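Short chain dehydrogenase (Mycobacterium smegmatis, PDB 3UCX) probably works as an oxidoreductase of the short-chain dehydrogenase/reductase family, whose members typically use a nicotinamide cofactor bound to a Rossmann fold. Local coordinates at residues Val143-Arg151 / Tyr160-Ser171; Leu125-Glu136 / Leu174-Ile183. All coordinates share one frame; numbering follows the deposited sequence.

Contact 1: Val143-Arg151 / Tyr160-Ser171; sequences VNVNSMVVR and YKMAKSALLAMS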
loop_
_atom_site.group_PDB
_atom_site.type_symbol
_atom_site.label_atom_id
_atom_site.label_comp_id
_atom_site.label_asym_id
_atom_site.label_seq_id
_atom_site.Cartn_x
_atom_site.Cartn_y
_atom_site.Cartn_z
ATOM N N VAL A 143 -13.515 11.118 12.809
ATOM C CA VAL A 143 -12.213 10.464 12.996
ATOM C C VAL A 143 -12.435 9.127 13.666
ATOM O O VAL A 143 -12.905 9.061 14.812
ATOM C CB VAL A 143 -11.214 11.274 13.850
ATOM C CG1 VAL A 143 -9.830 10.601 13.816
ATOM C CG2 VAL A 143 -11.108 12.708 13.358
ATOM N N ASN A 144 -12.057 8.064 12.965
ATOM C CA ASN A 144 -12.087 6.733 13.519
ATOM C C ASN A 144 -10.695 6.346 13.996
ATOM O O ASN A 144 -9.754 6.354 13.208
ATOM C CB ASN A 144 -12.607 5.733 12.495
ATOM C CG ASN A 144 -14.069 5.941 12.177
ATOM O OD1 ASN A 144 -14.807 6.445 13.007
ATOM N ND2 ASN A 144 -14.481 5.579 10.960
ATOM N N VAL A 145 -10.573 6.037 15.284
ATOM C CA VAL A 145 -9.312 5.573 15.842
ATOM C C VAL A 145 -9.166 4.118 15.473
ATOM O O VAL A 145 -9.981 3.258 15.869
ATOM C CB VAL A 145 -9.216 5.790 17.351
ATOM C CG1 VAL A 145 -7.861 5.271 17.893
ATOM C CG2 VAL A 145 -9.402 7.273 17.666
ATOM N N ASN A 146 -8.150 3.845 14.662
ATOM C CA ASN A 146 -7.868 2.499 14.204
ATOM C C ASN A 146 -6.602 1.981 14.938
ATOM O O ASN A 146 -6.459 2.200 16.155
ATOM C CB ASN A 146 -7.768 2.525 12.666
ATOM C CG ASN A 146 -7.992 1.166 12.032
ATOM O OD1 ASN A 146 -7.156 0.267 12.204
ATOM N ND2 ASN A 146 -9.106 1.004 11.276
ATOM N N SER A 147 -5.712 1.279 14.254
ATOM C CA SER A 147 -4.580 0.639 14.922
ATOM C C SER A 147 -3.474 0.280 13.950
ATOM O O SER A 147 -3.724 -0.097 12.812
ATOM C CB SER A 147 -5.017 -0.638 15.635
ATOM O OG SER A 147 -3.897 -1.378 16.146
ATOM N N MET A 148 -2.240 0.400 14.433
ATOM C CA MET A 148 -1.037 -0.091 13.735
ATOM C C MET A 148 -1.120 -1.531 13.268
ATOM O O MET A 148 -0.418 -1.919 12.357
ATOM C CB MET A 148 0.176 0.079 14.666
ATOM C CG MET A 148 1.523 -0.039 13.990
ATOM S SD MET A 148 2.893 0.361 15.105
ATOM C CE MET A 148 2.879 -1.092 16.183
ATOM N N VAL A 149 -1.930 -2.349 13.930
ATOM C CA VAL A 149 -2.093 -3.753 13.582
ATOM C C VAL A 149 -2.441 -3.953 12.102
ATOM O O VAL A 149 -2.152 -4.978 11.532
ATOM C CB VAL A 149 -3.212 -4.390 14.433
ATOM C CG1 VAL A 149 -4.586 -3.951 13.934
ATOM C CG2 VAL A 149 -3.097 -5.896 14.433
ATOM N N VAL A 150 -3.078 -2.958 11.478
ATOM C CA VAL A 150 -3.412 -3.118 10.065
ATOM C C VAL A 150 -2.170 -3.068 9.154
ATOM O O VAL A 150 -2.241 -3.427 7.980
ATOM C CB VAL A 150 -4.494 -2.124 9.589
ATOM C CG1 VAL A 150 -5.756 -2.257 10.456
ATOM C CG2 VAL A 150 -3.968 -0.695 9.557
ATOM N N ARG A 151 -1.038 -2.619 9.703
ATOM C CA ARG A 151 0.203 -2.462 8.933
ATOM C C ARG A 151 1.102 -3.695 8.962
ATOM O O ARG A 151 2.133 -3.712 8.286
ATOM C CB ARG A 151 0.987 -1.256 9.456
ATOM C CG ARG A 151 0.204 0.049 9.404
ATOM C CD ARG A 151 -0.093 0.483 7.992
ATOM N NE ARG A 151 -0.695 1.814 7.899
ATOM C CZ ARG A 151 -1.288 2.287 6.801
ATOM N NH1 ARG A 151 -1.319 1.532 5.681
ATOM N NH2 ARG A 151 -1.821 3.516 6.798
ATOM N N TYR A 160 -7.914 -8.933 15.929
ATOM C CA TYR A 160 -7.787 -7.481 16.040
ATOM C C TYR A 160 -7.514 -6.851 14.667
ATOM O O TYR A 160 -8.175 -5.886 14.281
ATOM C CB TYR A 160 -6.660 -7.149 17.026
ATOM C CG TYR A 160 -6.630 -5.732 17.534
ATOM C CD1 TYR A 160 -7.772 -5.118 18.005
ATOM C CD2 TYR A 160 -5.437 -5.033 17.632
ATOM C CE1 TYR A 160 -7.738 -3.821 18.497
ATOM C CE2 TYR A 160 -5.405 -3.735 18.122
ATOM C CZ TYR A 160 -6.563 -3.142 18.537
ATOM O OH TYR A 160 -6.573 -1.862 19.057
ATOM N N LYS A 161 -6.563 -7.408 13.929
ATOM C CA LYS A 161 -6.310 -6.946 12.557
ATOM C C LYS A 161 -7.551 -7.080 11.642
ATOM O O LYS A 161 -7.829 -6.187 10.819
ATOM C CB LYS A 161 -5.123 -7.684 11.938
ATOM C CG LYS A 161 -4.730 -7.255 10.511
ATOM C CD LYS A 161 -3.702 -8.221 9.956
ATOM C CE LYS A 161 -3.227 -7.989 8.520
ATOM N NZ LYS A 161 -2.669 -6.648 8.410
ATOM N N MET A 162 -8.279 -8.179 11.788
ATOM C CA MET A 162 -9.465 -8.410 10.950
ATOM C C MET A 162 -10.515 -7.324 11.166
ATOM O O MET A 162 -11.004 -6.728 10.202
ATOM C CB MET A 162 -10.093 -9.774 11.203
ATOM C CG MET A 162 -11.479 -9.960 10.543
ATOM S SD MET A 162 -12.365 -11.371 11.235
ATOM C CE MET A 162 -11.288 -12.664 10.630
ATOM N N ALA A 163 -10.847 -7.064 12.423
ATOM C CA ALA A 163 -11.872 -6.074 12.765
ATOM C C ALA A 163 -11.417 -4.672 12.382
ATOM O O ALA A 163 -12.186 -3.868 11.808
ATOM C CB ALA A 163 -12.181 -6.146 14.252
ATOM N N LYS A 164 -10.176 -4.361 12.724
ATOM C CA LYS A 164 -9.630 -3.045 12.391
ATOM C C LYS A 164 -9.529 -2.802 10.881
ATOM O O LYS A 164 -9.740 -1.673 10.414
ATOM C CB LYS A 164 -8.305 -2.832 13.094
ATOM C CG LYS A 164 -8.484 -2.643 14.614
ATOM C CD LYS A 164 -8.995 -1.247 14.920
ATOM C CE LYS A 164 -8.701 -0.772 16.329
ATOM N NZ LYS A 164 -9.842 -1.032 17.231
ATOM N N SER A 165 -9.204 -3.847 10.136
ATOM C CA SER A 165 -9.124 -3.779 8.682
ATOM C C SER A 165 -10.499 -3.565 8.064
ATOM O O SER A 165 -10.648 -2.780 7.135
ATOM C CB SER A 165 -8.488 -5.036 8.128
ATOM O OG SER A 165 -7.110 -5.073 8.532
ATOM N N ALA A 166 -11.495 -4.262 8.575
ATOM C CA ALA A 166 -12.869 -4.056 8.124
ATOM C C ALA A 166 -13.280 -2.592 8.416
ATOM O O ALA A 166 -13.900 -1.924 7.571
ATOM C CB ALA A 166 -13.829 -5.048 8.804
ATOM N N LEU A 167 -12.897 -2.082 9.592
ATOM C CA LEU A 167 -13.185 -0.696 9.964
ATOM C C LEU A 167 -12.506 0.302 9.025
ATOM O O LEU A 167 -13.106 1.309 8.642
ATOM C CB LEU A 167 -12.790 -0.427 11.415
ATOM C CG LEU A 167 -12.765 1.044 11.883
ATOM C CD1 LEU A 167 -14.149 1.714 11.851
ATOM C CD2 LEU A 167 -12.149 1.144 13.276
ATOM N N LEU A 168 -11.243 0.047 8.684
ATOM C CA LEU A 168 -10.483 0.924 7.781
ATOM C C LEU A 168 -11.136 0.969 6.395
ATOM O O LEU A 168 -11.347 2.052 5.809
ATOM C CB LEU A 168 -9.019 0.483 7.691
ATOM C CG LEU A 168 -8.094 1.336 6.810
ATOM C CD1 LEU A 168 -8.115 2.809 7.240
ATOM C CD2 LEU A 168 -6.676 0.741 6.752
ATOM N N ALA A 169 -11.504 -0.205 5.902
ATOM C CA ALA A 169 -12.160 -0.319 4.605
ATOM C C ALA A 169 -13.494 0.478 4.628
ATOM O O ALA A 169 -13.760 1.295 3.752
ATOM C CB ALA A 169 -12.408 -1.778 4.265
ATOM N N MET A 170 -14.291 0.264 5.667
ATOM C CA MET A 170 -15.544 0.988 5.844
ATOM C C MET A 170 -15.327 2.504 5.913
ATOM O O MET A 170 -16.120 3.291 5.332
ATOM C CB MET A 170 -16.235 0.520 7.115
ATOM C CG MET A 170 -17.617 1.114 7.328
ATOM S SD MET A 170 -18.262 0.648 8.931
ATOM C CE MET A 170 -17.388 1.750 10.030
ATOM N N SER A 171 -14.282 2.918 6.639
ATOM C CA SER A 171 -13.971 4.328 6.784
ATOM C C SER A 171 -13.654 4.972 5.443
ATOM O O SER A 171 -14.008 6.134 5.177
ATOM C CB SER A 171 -12.793 4.511 7.753
ATOM O OG SER A 171 -13.102 3.977 9.050
HETATM O O HOH W 1 -11.380 0.837 16.657
HETATM O O HOH W 2 -10.620 3.466 10.550
HETATM O O HOH W 3 -4.703 -5.057 7.232
#

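Contact 2: Leu125-Glu136 / Leu174-Ile183; sequences LRLIQGFTPALE and LATELGEKGI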
loop_
_atom_site.group_PDB
_atom_site.type_symbol
_atom_site.label_atom_id
_atom_site.label_comp_id
_atom_site.label_asym_id
_atom_site.label_seq_id
_atom_site.Cartn_x
_atom_site.Cartn_y
_atom_site.Cartn_z
ATOM N N LEU A 125 -20.211 2.387 12.742
ATOM C CA LEU A 125 -21.116 2.735 11.616
ATOM C C LEU A 125 -22.434 3.300 12.166
ATOM O O LEU A 125 -22.939 4.326 11.694
ATOM C CB LEU A 125 -21.421 1.522 10.756
ATOM C CG LEU A 125 -22.263 1.748 9.488
ATOM C CD1 LEU A 125 -21.687 2.871 8.628
ATOM C CD2 LEU A 125 -22.411 0.449 8.697
ATOM N N ARG A 126 -22.991 2.625 13.166
ATOM C CA ARG A 126 -24.237 3.077 13.797
ATOM C C ARG A 126 -24.124 4.513 14.299
ATOM O O ARG A 126 -25.018 5.334 14.061
ATOM C CB ARG A 126 -24.616 2.134 14.944
ATOM C CG ARG A 126 -26.095 1.920 15.108
ATOM C CD ARG A 126 -26.433 0.958 16.258
ATOM N NE ARG A 126 -26.813 -0.369 15.765
ATOM C CZ ARG A 126 -26.029 -1.439 15.739
ATOM N NH1 ARG A 126 -24.791 -1.387 16.190
ATOM N NH2 ARG A 126 -26.501 -2.590 15.271
ATOM N N LEU A 127 -23.021 4.827 14.963
ATOM C CA LEU A 127 -22.744 6.198 15.417
ATOM C C LEU A 127 -22.678 7.203 14.297
ATOM O O LEU A 127 -23.272 8.272 14.378
ATOM C CB LEU A 127 -21.408 6.287 16.163
ATOM C CG LEU A 127 -21.464 6.373 17.666
ATOM C CD1 LEU A 127 -22.325 7.559 18.116
ATOM C CD2 LEU A 127 -22.058 5.046 18.088
ATOM N N ILE A 128 -21.894 6.876 13.276
ATOM C CA ILE A 128 -21.697 7.752 12.137
ATOM C C ILE A 128 -23.033 8.001 11.453
ATOM O O ILE A 128 -23.337 9.142 11.117
ATOM C CB ILE A 128 -20.651 7.209 11.147
ATOM C CG1 ILE A 128 -19.235 7.240 11.800
ATOM C CG2 ILE A 128 -20.687 7.994 9.843
ATOM C CD1 ILE A 128 -18.201 6.330 11.163
ATOM N N GLN A 129 -23.821 6.948 11.257
ATOM C CA GLN A 129 -25.116 7.080 10.603
ATOM C C GLN A 129 -26.088 7.908 11.438
ATOM O O GLN A 129 -26.786 8.793 10.901
ATOM C CB GLN A 129 -25.691 5.700 10.272
ATOM C CG GLN A 129 -24.860 5.009 9.195
ATOM C CD GLN A 129 -25.394 3.670 8.714
ATOM O OE1 GLN A 129 -26.097 2.956 9.452
ATOM N NE2 GLN A 129 -25.051 3.314 7.469
ATOM N N GLY A 130 -26.120 7.643 12.751
ATOM C CA GLY A 130 -26.954 8.395 13.672
ATOM C C GLY A 130 -26.689 9.886 13.634
ATOM O O GLY A 130 -27.619 10.697 13.694
ATOM N N PHE A 131 -25.417 10.242 13.531
ATOM C CA PHE A 131 -25.014 11.637 13.459
ATOM C C PHE A 131 -24.822 12.192 12.051
ATOM O O PHE A 131 -24.371 13.312 11.895
ATOM C CB PHE A 131 -23.764 11.842 14.330
ATOM C CG PHE A 131 -24.080 11.882 15.810
ATOM C CD1 PHE A 131 -24.845 12.898 16.334
ATOM C CD2 PHE A 131 -23.633 10.889 16.660
ATOM C CE1 PHE A 131 -25.141 12.949 17.684
ATOM C CE2 PHE A 131 -23.911 10.929 18.010
ATOM C CZ PHE A 131 -24.681 11.950 18.527
ATOM N N THR A 132 -25.206 11.441 11.022
ATOM C CA THR A 132 -25.062 11.952 9.662
ATOM C C THR A 132 -25.894 13.220 9.437
ATOM O O THR A 132 -25.378 14.186 8.855
ATOM C CB THR A 132 -25.307 10.875 8.591
ATOM O OG1 THR A 132 -24.220 9.941 8.595
ATOM C CG2 THR A 132 -25.480 11.479 7.169
ATOM N N PRO A 133 -27.156 13.256 9.927
ATOM C CA PRO A 133 -27.903 14.474 9.718
ATOM C C PRO A 133 -27.250 15.718 10.340
ATOM O O PRO A 133 -27.191 16.790 9.704
ATOM C CB PRO A 133 -29.269 14.153 10.350
ATOM C CG PRO A 133 -29.415 12.689 10.148
ATOM C CD PRO A 133 -28.029 12.157 10.387
ATOM N N ALA A 134 -26.726 15.565 11.546
ATOM C CA ALA A 134 -26.009 16.643 12.209
ATOM C C ALA A 134 -24.747 17.032 11.454
ATOM O O ALA A 134 -24.523 18.205 11.201
ATOM C CB ALA A 134 -25.700 16.280 13.654
ATOM N N LEU A 135 -23.951 16.050 11.052
ATOM C CA LEU A 135 -22.722 16.307 10.301
ATOM C C LEU A 135 -22.953 16.894 8.924
ATOM O O LEU A 135 -22.111 17.665 8.448
ATOM C CB LEU A 135 -21.903 15.025 10.189
ATOM C CG LEU A 135 -21.352 14.527 11.519
ATOM C CD1 LEU A 135 -20.832 13.111 11.326
ATOM C CD2 LEU A 135 -20.277 15.455 12.070
ATOM N N GLU A 136 -24.093 16.584 8.294
ATOM C CA GLU A 136 -24.437 17.194 7.004
ATOM C C GLU A 136 -24.588 18.695 7.171
ATOM O O GLU A 136 -24.099 19.464 6.336
ATOM C CB GLU A 136 -25.754 16.666 6.382
ATOM C CG GLU A 136 -25.767 15.215 6.002
ATOM C CD GLU A 136 -27.072 14.773 5.332
ATOM O OE1 GLU A 136 -27.921 15.618 5.063
ATOM O OE2 GLU A 136 -27.252 13.567 5.086
ATOM N N LEU A 174 -16.819 5.282 3.409
ATOM C CA LEU A 174 -17.615 6.353 4.009
ATOM C C LEU A 174 -17.105 7.717 3.590
ATOM O O LEU A 174 -17.902 8.660 3.460
ATOM C CB LEU A 174 -17.705 6.242 5.536
ATOM C CG LEU A 174 -18.641 5.147 6.090
ATOM C CD1 LEU A 174 -18.501 5.002 7.617
ATOM C CD2 LEU A 174 -20.117 5.451 5.714
ATOM N N ALA A 175 -15.790 7.862 3.405
ATOM C CA ALA A 175 -15.261 9.126 2.903
ATOM C C ALA A 175 -15.868 9.417 1.514
ATOM O O ALA A 175 -16.290 10.551 1.222
ATOM C CB ALA A 175 -13.722 9.097 2.843
ATOM N N THR A 176 -15.948 8.392 0.671
ATOM C CA THR A 176 -16.534 8.561 -0.652
ATOM C C THR A 176 -18.012 8.910 -0.519
ATOM O O THR A 176 -18.486 9.889 -1.139
ATOM C CB THR A 176 -16.352 7.304 -1.509
ATOM O OG1 THR A 176 -14.959 7.016 -1.577
ATOM C CG2 THR A 176 -16.924 7.493 -2.941
ATOM N N GLU A 177 -18.729 8.115 0.270
ATOM C CA GLU A 177 -20.179 8.220 0.336
ATOM C C GLU A 177 -20.681 9.464 1.060
ATOM O O GLU A 177 -21.738 9.999 0.715
ATOM C CB GLU A 177 -20.780 6.945 0.921
ATOM C CG GLU A 177 -20.573 5.761 -0.023
ATOM C CD GLU A 177 -21.251 4.472 0.408
ATOM O OE1 GLU A 177 -21.763 4.395 1.549
ATOM O OE2 GLU A 177 -21.214 3.507 -0.415
ATOM N N LEU A 178 -19.969 9.920 2.071
ATOM C CA LEU A 178 -20.376 11.086 2.803
ATOM C C LEU A 178 -19.722 12.367 2.265
ATOM O O LEU A 178 -20.173 13.448 2.592
ATOM C CB LEU A 178 -20.107 10.917 4.291
ATOM C CG LEU A 178 -20.712 9.703 4.995
ATOM C CD1 LEU A 178 -20.333 9.704 6.473
ATOM C CD2 LEU A 178 -22.239 9.715 4.806
ATOM N N GLY A 179 -18.685 12.235 1.426
ATOM C CA GLY A 179 -17.991 13.385 0.850
ATOM C C GLY A 179 -18.889 14.308 0.019
ATOM O O GLY A 179 -18.704 15.505 0.007
ATOM N N GLU A 180 -19.890 13.766 -0.642
ATOM C CA GLU A 180 -20.791 14.642 -1.393
ATOM C C GLU A 180 -21.664 15.525 -0.511
ATOM O O GLU A 180 -22.091 16.599 -0.946
ATOM C CB GLU A 180 -21.627 13.874 -2.418
ATOM C CG GLU A 180 -21.056 14.095 -3.816
ATOM C CD GLU A 180 -21.865 13.422 -4.904
ATOM O OE1 GLU A 180 -22.894 12.776 -4.580
ATOM O OE2 GLU A 180 -21.463 13.544 -6.081
ATOM N N LYS A 181 -21.841 15.130 0.743
ATOM C CA LYS A 181 -22.480 15.989 1.732
ATOM C C LYS A 181 -21.501 16.937 2.442
ATOM O O LYS A 181 -21.901 17.682 3.325
ATOM C CB LYS A 181 -23.137 15.123 2.770
ATOM C CG LYS A 181 -24.196 14.208 2.218
ATOM C CD LYS A 181 -24.625 13.368 3.398
ATOM C CE LYS A 181 -25.082 11.991 3.036
ATOM N NZ LYS A 181 -26.532 11.997 3.070
ATOM N N GLY A 182 -20.229 16.897 2.054
ATOM C CA GLY A 182 -19.203 17.746 2.625
ATOM C C GLY A 182 -18.672 17.227 3.948
ATOM O O GLY A 182 -18.016 17.987 4.668
ATOM N N ILE A 183 -18.945 15.959 4.277
ATOM C CA ILE A 183 -18.490 15.360 5.544
ATOM C C ILE A 183 -17.142 14.653 5.276
ATOM O O ILE A 183 -17.059 13.851 4.360
ATOM C CB ILE A 183 -19.497 14.335 6.107
ATOM C CG1 ILE A 183 -20.853 15.016 6.426
ATOM C CG2 ILE A 183 -18.969 13.632 7.351
ATOM C CD1 ILE A 183 -21.962 13.994 6.627
HETATM O O HOH W 4 -24.046 18.909 3.686
#

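Contact 1: Val143-Arg151 / Tyr160-Ser171
Asn146 turns its CG anti to the backbone N (chi1 -159°), and with that rotation the carboxamide lies against Lys164, the two side chains lying alongside each other and pointing opposite ways. Its ND2 gives a nearly straight hydrogen bond to Lys164 O at 2.9 Å, leaving in the plane of its own amide but tilted from that of the carbonyl. The helical bond from Leu168 N reaches the same oxygen from the other face, so two donors grip one buried acceptor. Asn146 OD1 meanwhile takes the N-H of Ser147 on a lone pair. Two turns on from Lys164, Asn144 ND2 donates to Ser171 OG at 2.8 Å, and that hydroxyl in turn donates a hydrogen bond to Leu167 O; a water joins Asn146 ND2 to Ser171 OG. Lys164 lays CG over one face of the Tyr160 ring, towards its rim; bends at chi2 and chi4 then bring NZ to a second water, which donates to Val145 O. Ser147 OG accepts from Val149 N, an ST turn, and stands 3.4 Å from Tyr160 CE2. Val150 CG1 packs on Lys164 CB at 3.7 Å, while Lys161 NZ bonds to His152 O. A strand end followed by a serine, facing a helix that carries Tyr160 and Lys164 in a YxxxK pattern, is the arrangement characteristic of the active site of short-chain dehydrogenases.

Contact 2: Leu125-Glu136 / Leu174-Ile183
Leu174 and Ile128 reach toward each other tip to tip, CD1 to CD1 at 3.8 Å, in the layer of helices that covers one side of this Rossmann-fold sheet. The helical pieces 125-130 and 174-179 run almost parallel, 12° apart, but their axes come no nearer than 13.1 Å, a separation spanned by aliphatic side chains. Leu125 CD1 touches Leu174 CD1 at 4.0 Å, and Ile128 splits its branches: CD1 goes to Leu174, whereas CG2, anti to the backbone N, meets Leu178 CD1 at 3.8 Å. Further along, Ile183 pushes CD1 against Leu135 CB at 3.7 Å. The next shell sets these groups in place. Thr132 OG1 donates to Ile128 O from above the carbonyl plane, bonding the start of helix 132-136 back to the preceding helix. In the other segment, Gly182 closes a Schellman motif with positive phi, after which the chain leads into Ile183. Ile128 and Leu135 also rest on Val142 of strand 141-145 of the sheet, while Glu177 hydrogen-bonds a second subunit and Thr176 both a second and a third. A water donates to both Glu136 O and Lys181 O. Beside it the extended Glu136 chain crosses Lys181 obliquely, and the salt bridge ends the contact with Lys181 NZ placed above the carboxylate plane, 2.7 Å from Glu136 OE2.

How the contacts relate
Following the chain from its N terminus, of the elements involved helices 110-130 and 132-138 come first and supply 125-136; strand 141-145 then opens contact 1, and helix 158-179 turns back along it to close that short loop. Contact 2 closes at the end of the same helix and in the turn leading to strand 184-190, so the smaller loop lies wholly within the larger. Helix 158-179 therefore serves both. The two meet where Met170 SD packs on Leu125 CB and Asn144 ND2 on Ile128 CD1, each at 3.8 Å. Together they tie the beta-alpha-beta unit 141-145, 158-179, 184-190 to helices 110-130 and 132-138, and both also touch a second subunit.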